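Long-range contact in zinc transport protein ZntB (Vibrio parahaemolyticus RIMD 2210633, PDB 3CK6), which probably takes up zinc ions across the inner membrane in symport with protons, working as a homopentamer with a funnel-shaped cytoplasmic domain: residues M4-D12 / Q20-I28. The protein carries 1 engineered substitution. Residues are numbered along the deposited sequence; the frame is centred on the assembly and turned at random.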
loop_
_atom_site.group_PDB
_atom_site.type_symbol
_atom_site.label_atom_id
_atom_site.label_comp_id
_atom_site.label_asym_id
_atom_site.label_seq_id
_atom_site.Cartn_x
_atom_site.Cartn_y
_atom_site.Cartn_z
HETATM N N MSE E 4 13.198 43.616 18.985
HETATM C CA MSE E 4 14.629 43.276 18.898
HETATM C C MSE E 4 15.022 41.882 19.418
HETATM O O MSE E 4 16.079 41.358 19.037
HETATM C CB MSE E 4 15.493 44.348 19.580
HETATM C CG MSE E 4 15.676 45.646 18.779
HETATM SE SE MSE E 4 16.352 45.418 16.953
HETATM C CE MSE E 4 14.663 45.486 15.975
ATOM N N GLY E 5 14.184 41.291 20.274
ATOM C CA GLY E 5 14.543 40.051 20.970
ATOM C C GLY E 5 14.020 38.776 20.330
ATOM O O GLY E 5 13.152 38.826 19.458
ATOM N N PHE E 6 14.547 37.629 20.757
ATOM C CA PHE E 6 14.066 36.340 20.228
ATOM C C PHE E 6 12.673 35.960 20.736
ATOM O O PHE E 6 11.916 35.296 20.034
ATOM C CB PHE E 6 15.067 35.186 20.454
ATOM C CG PHE E 6 15.084 34.647 21.861
ATOM C CD1 PHE E 6 15.987 35.141 22.800
ATOM C CD2 PHE E 6 14.198 33.635 22.241
ATOM C CE1 PHE E 6 16.007 34.651 24.111
ATOM C CE2 PHE E 6 14.199 33.139 23.544
ATOM C CZ PHE E 6 15.112 33.653 24.484
HETATM N N MSE E 7 12.334 36.377 21.951
HETATM C CA MSE E 7 11.067 35.938 22.541
HETATM C C MSE E 7 9.940 36.881 22.166
HETATM O O MSE E 7 9.959 38.058 22.520
HETATM C CB MSE E 7 11.153 35.738 24.061
HETATM C CG MSE E 7 10.094 34.701 24.568
HETATM SE SE MSE E 7 10.108 34.558 26.444
HETATM C CE MSE E 7 11.869 33.763 26.695
ATOM N N ILE E 8 8.967 36.351 21.433
ATOM C CA ILE E 8 7.802 37.124 20.990
ATOM C C ILE E 8 6.805 37.333 22.139
ATOM O O ILE E 8 6.404 38.465 22.440
ATOM C CB ILE E 8 7.095 36.419 19.806
ATOM C CG1 ILE E 8 8.121 36.102 18.707
ATOM C CG2 ILE E 8 5.927 37.249 19.288
ATOM C CD1 ILE E 8 7.641 35.115 17.672
ATOM N N GLU E 9 6.398 36.238 22.757
ATOM C CA GLU E 9 5.432 36.296 23.845
ATOM C C GLU E 9 5.671 35.184 24.844
ATOM O O GLU E 9 6.229 34.122 24.504
ATOM C CB GLU E 9 4.010 36.218 23.288
ATOM C CG GLU E 9 3.045 37.133 23.981
ATOM C CD GLU E 9 1.914 37.576 23.082
ATOM O OE1 GLU E 9 0.849 36.933 23.098
ATOM O OE2 GLU E 9 2.088 38.568 22.355
ATOM N N HIS E 10 5.223 35.424 26.077
ATOM C CA HIS E 10 5.370 34.479 27.164
ATOM C C HIS E 10 4.081 34.521 27.976
ATOM O O HIS E 10 3.656 35.593 28.422
ATOM C CB HIS E 10 6.611 34.857 27.989
ATOM C CG HIS E 10 6.807 34.078 29.263
ATOM N ND1 HIS E 10 7.638 34.529 30.266
ATOM C CD2 HIS E 10 6.291 32.903 29.705
ATOM C CE1 HIS E 10 7.645 33.656 31.262
ATOM N NE2 HIS E 10 6.828 32.665 30.950
ATOM N N TRP E 11 3.461 33.351 28.141
ATOM C CA TRP E 11 2.217 33.215 28.894
ATOM C C TRP E 11 2.376 32.148 29.962
ATOM O O TRP E 11 3.056 31.143 29.755
ATOM C CB TRP E 11 1.037 32.861 27.977
ATOM C CG TRP E 11 0.559 34.023 27.162
ATOM C CD1 TRP E 11 1.013 34.392 25.941
ATOM C CD2 TRP E 11 -0.438 34.994 27.534
ATOM N NE1 TRP E 11 0.349 35.524 25.504
ATOM C CE2 TRP E 11 -0.534 35.922 26.471
ATOM C CE3 TRP E 11 -1.260 35.166 28.660
ATOM C CZ2 TRP E 11 -1.427 37.006 26.495
ATOM C CZ3 TRP E 11 -2.140 36.243 28.690
ATOM C CH2 TRP E 11 -2.222 37.147 27.608
ATOM N N ASP E 12 1.725 32.376 31.093
ATOM C CA ASP E 12 1.724 31.439 32.200
ATOM C C ASP E 12 0.335 30.804 32.338
ATOM O O ASP E 12 -0.658 31.505 32.596
ATOM C CB ASP E 12 2.145 32.165 33.486
ATOM C CG ASP E 12 2.238 31.236 34.689
ATOM O OD1 ASP E 12 1.988 30.015 34.557
ATOM O OD2 ASP E 12 2.551 31.737 35.779
ATOM N N GLN E 20 0.133 37.109 31.007
ATOM C CA GLN E 20 1.247 37.478 30.143
ATOM C C GLN E 20 2.429 37.799 31.031
ATOM O O GLN E 20 2.292 38.495 32.052
ATOM C CB GLN E 20 0.894 38.689 29.275
ATOM C CG GLN E 20 1.877 38.932 28.109
ATOM C CD GLN E 20 1.272 39.775 27.011
ATOM O OE1 GLN E 20 0.156 40.273 27.145
ATOM N NE2 GLN E 20 2.009 39.948 25.911
ATOM N N GLU E 21 3.578 37.243 30.677
ATOM C CA GLU E 21 4.751 37.378 31.528
ATOM C C GLU E 21 5.909 37.967 30.728
ATOM O O GLU E 21 5.780 38.205 29.518
ATOM C CB GLU E 21 5.118 36.038 32.177
ATOM C CG GLU E 21 3.969 35.397 32.987
ATOM C CD GLU E 21 3.676 36.141 34.293
ATOM O OE1 GLU E 21 2.511 36.105 34.781
ATOM O OE2 GLU E 21 4.614 36.768 34.837
ATOM N N THR E 22 7.019 38.211 31.424
ATOM C CA THR E 22 8.177 38.870 30.837
ATOM C C THR E 22 8.808 38.076 29.708
ATOM O O THR E 22 8.887 36.846 29.718
ATOM C CB THR E 22 9.263 39.252 31.887
ATOM O OG1 THR E 22 10.326 39.959 31.230
ATOM C CG2 THR E 22 9.831 38.009 32.574
ATOM N N THR E 23 9.292 38.834 28.747
ATOM C CA THR E 23 9.844 38.320 27.537
ATOM C C THR E 23 11.384 38.225 27.700
ATOM O O THR E 23 12.113 37.861 26.770
ATOM C CB THR E 23 9.353 39.266 26.417
ATOM O OG1 THR E 23 8.664 38.527 25.402
ATOM C CG2 THR E 23 10.435 40.132 25.887
ATOM N N THR E 24 11.867 38.530 28.904
ATOM C CA THR E 24 13.285 38.341 29.239
ATOM C C THR E 24 13.683 36.868 29.149
ATOM O O THR E 24 12.947 35.990 29.623
ATOM C CB THR E 24 13.607 38.850 30.644
ATOM O OG1 THR E 24 13.307 40.244 30.721
ATOM C CG2 THR E 24 15.093 38.647 30.986
ATOM N N ALA E 25 14.848 36.624 28.540
ATOM C CA ALA E 25 15.443 35.293 28.407
ATOM C C ALA E 25 15.817 34.767 29.791
ATOM O O ALA E 25 16.906 35.064 30.320
ATOM C CB ALA E 25 16.664 35.339 27.511
ATOM N N GLU E 26 14.898 34.010 30.385
ATOM C CA GLU E 26 15.103 33.506 31.745
ATOM C C GLU E 26 15.142 31.967 31.749
ATOM O O GLU E 26 15.413 31.339 30.714
ATOM C CB GLU E 26 14.025 34.079 32.674
ATOM C CG GLU E 26 13.929 35.624 32.630
ATOM C CD GLU E 26 13.118 36.250 33.775
ATOM O OE1 GLU E 26 11.958 35.816 34.017
ATOM O OE2 GLU E 26 13.644 37.197 34.421
ATOM N N HIS E 27 14.896 31.364 32.903
ATOM C CA HIS E 27 14.792 29.919 33.009
ATOM C C HIS E 27 13.340 29.522 32.710
ATOM O O HIS E 27 12.409 30.144 33.221
ATOM C CB HIS E 27 15.200 29.496 34.428
ATOM C CG HIS E 27 15.387 28.019 34.602
ATOM N ND1 HIS E 27 14.382 27.105 34.364
ATOM C CD2 HIS E 27 16.454 27.301 35.032
ATOM C CE1 HIS E 27 14.825 25.887 34.624
ATOM N NE2 HIS E 27 16.082 25.977 35.023
ATOM N N ILE E 28 13.147 28.499 31.877
ATOM C CA ILE E 28 11.798 28.030 31.565
ATOM C C ILE E 28 11.104 27.381 32.790
ATOM O O ILE E 28 11.765 26.841 33.700
ATOM C CB ILE E 28 11.741 27.112 30.303
ATOM C CG1 ILE E 28 12.256 25.713 30.610
ATOM C CG2 ILE E 28 12.517 27.749 29.114
ATOM C CD1 ILE E 28 11.820 24.679 29.592
HETATM O O HOH W 1 13.880 37.794 24.194
HETATM O O HOH W 2 4.823 38.261 26.834
#
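Gln-20 lies over one face of the Trp-11 indole, its CB 3.8 Å from the centroid of the six-membered ring and 10° off the normal, a CH-pi contact; the aliphatic chain, extended beyond CG, carries the amide out to the CZ2 rim, the two planes 22° apart. At the edge of the indole, NE1 gives a nearly straight hydrogen bond to Glu-9 OE1, while the other carboxylate oxygen of Glu-9 is salt-bridged to Arg-122. The His-10 imidazole offers a flat face to Glu-21 CB and, with CG anti to the backbone N (chi1 172°), an in-plane ND1-H to Thr-22 O at 2.7 Å. Phe-6 has Met-7 CB and water 1 over one face, toward the rim, and Ala-25 CB at its edge. Trp-11 and Gln-20 form a non-hydrogen-bonded antiparallel pair at the margin of the mixed sheet, where the short strand 19-20 flanks strand 7-12; Glu-21 N donates to His-10 O at 2.8 Å. Past Glu-21, water 2 links His-10 N to Glu-21 O and water 1 links Met-7 N to Thr-23 O. Thr-23 OG1 donates to Met-7 O from above the carbonyl plane. Selenomethionine Met-7, long and apolar, bends at its last torsion along Thr-23 and packs against Tyr-34 and Trp-46.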